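Local coordinates for protein auracyanin A (Chloroflexus aurantiacus, PDB 2AAN) that carries a single type 1 "blue" copper ion in a cupredoxin fold and probably serves as a soluble electron acceptor for alternative complex III, at residues L78-G81 and P82-Y86. Sequence-based numbering, arbitrary orientation.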
loop_
_atom_site.group_PDB
_atom_site.type_symbol
_atom_site.label_atom_id
_atom_site.label_comp_id
_atom_site.label_asym_id
_atom_site.label_seq_id
_atom_site.Cartn_x
_atom_site.Cartn_y
_atom_site.Cartn_z
ATOM N N LEU A 78 13.475 -4.640 3.864
ATOM C CA LEU A 78 14.433 -5.636 3.322
ATOM C C LEU A 78 14.980 -6.575 4.372
ATOM O O LEU A 78 15.319 -7.736 4.078
ATOM C CB LEU A 78 15.613 -4.945 2.636
ATOM C CG LEU A 78 15.349 -4.206 1.341
ATOM C CD1 LEU A 78 16.632 -3.552 0.905
ATOM C CD2 LEU A 78 14.813 -5.127 0.239
ATOM N N SER A 79 15.119 -6.073 5.588
ATOM C CA SER A 79 15.708 -6.882 6.622
ATOM C C SER A 79 14.636 -7.264 7.633
ATOM O O SER A 79 14.851 -8.122 8.489
ATOM C CB SER A 79 16.894 -6.147 7.245
ATOM O OG SER A 79 16.452 -4.963 7.863
ATOM N N ALA A 80 13.462 -6.656 7.521
ATOM C CA ALA A 80 12.296 -7.078 8.327
ATOM C C ALA A 80 11.756 -8.450 7.913
ATOM O O ALA A 80 11.394 -9.260 8.760
ATOM C CB ALA A 80 11.218 -6.076 8.207
ATOM N N GLY A 81 11.652 -8.685 6.602
ATOM C CA GLY A 81 11.232 -9.972 6.068
ATOM C C GLY A 81 9.738 -10.202 6.047
ATOM O O GLY A 81 8.988 -9.366 6.522
ATOM N N PRO A 82 9.295 -11.344 5.482
ATOM C CA PRO A 82 7.870 -11.528 5.175
ATOM C C PRO A 82 6.935 -11.650 6.390
ATOM O O PRO A 82 5.788 -11.174 6.340
ATOM C CB PRO A 82 7.837 -12.784 4.296
ATOM C CG PRO A 82 9.131 -13.466 4.520
ATOM C CD PRO A 82 10.119 -12.464 5.013
ATOM N N ALA A 83 7.414 -12.226 7.484
ATOM C CA ALA A 83 6.557 -12.392 8.644
ATOM C C ALA A 83 6.170 -11.041 9.284
ATOM O O ALA A 83 5.172 -10.971 9.982
ATOM C CB ALA A 83 7.204 -13.315 9.651
ATOM N N ALA A 84 6.951 -9.990 9.019
ATOM C CA ALA A 84 6.664 -8.614 9.433
ATOM C C ALA A 84 6.133 -7.784 8.275
ATOM O O ALA A 84 6.207 -6.549 8.309
ATOM C CB ALA A 84 7.917 -7.962 9.954
ATOM N N ASN A 85 5.647 -8.460 7.234
ATOM C CA ASN A 85 5.086 -7.799 6.062
ATOM C C ASN A 85 6.121 -6.883 5.427
ATOM O O ASN A 85 5.769 -5.866 4.865
ATOM C CB ASN A 85 3.809 -7.010 6.450
ATOM C CG ASN A 85 2.845 -6.725 5.241
ATOM O OD1 ASN A 85 3.052 -7.179 4.112
ATOM N ND2 ASN A 85 1.786 -5.973 5.511
ATOM N N TYR A 86 7.403 -7.249 5.501
ATOM C CA TYR A 86 8.470 -6.392 4.977
ATOM C C TYR A 86 8.250 -4.967 5.444
ATOM O O TYR A 86 8.347 -4.025 4.660
ATOM C CB TYR A 86 8.538 -6.453 3.452
ATOM C CG TYR A 86 8.842 -7.844 2.922
ATOM C CD1 TYR A 86 7.843 -8.631 2.396
ATOM C CD2 TYR A 86 10.131 -8.369 2.967
ATOM C CE1 TYR A 86 8.119 -9.904 1.896
ATOM C CE2 TYR A 86 10.420 -9.654 2.470
ATOM C CZ TYR A 86 9.385 -10.411 1.941
ATOM O OH TYR A 86 9.644 -11.677 1.457
#
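The phenol ring of Tyr86 lies with one face against the Gly81-Pro82 peptide link, a compact example of an aromatic packed on the backbone that precedes it. Gly81 C stands 3.6 Å above the ring plane, displaced toward the rim on the CD2-CE2 side, and Pro82 N sits at a similar height over the same face. The first torsion of Tyr86, chi1 -61°, sets CG beside its own backbone N and anti to the carbonyl carbon, which folds the ring back over the link. At the outer end of the side chain the hydroxyl is hydrogen-bonded to Gln57, and Pro126 also touches the side chain, which is about 7 Å from that of the copper ligand Cys123. The carbonyl of Tyr86 is hydrogen-bonded to Thr124, next in sequence to that ligand.

The carbonyl of the Gly81-Pro82 link closes the turn. Gly81 O accepts hydrogen bonds from Tyr86 N (2.8 Å) and, longer, from Ala84 N (3.3 Å); the two donors approach from opposite faces of the carbonyl plane, each well out of it. Alongside, the methyls of Ala80 and Ala84 meet, CB to CB 4.2 Å. Gly81, the first residue to leave the helix 67-80, has a positive phi (82°), a conformation glycine adopts readily, and here the chain swings into the short 3-10 segment at Pro82-Ala83.

The turn therefore ties the helix end to Tyr86. Two amides grip one oxygen while the ring rests on the carbon attached to it, so backbone hydrogen bonds and aromatic packing both act on the same peptide and would restrict its rotation.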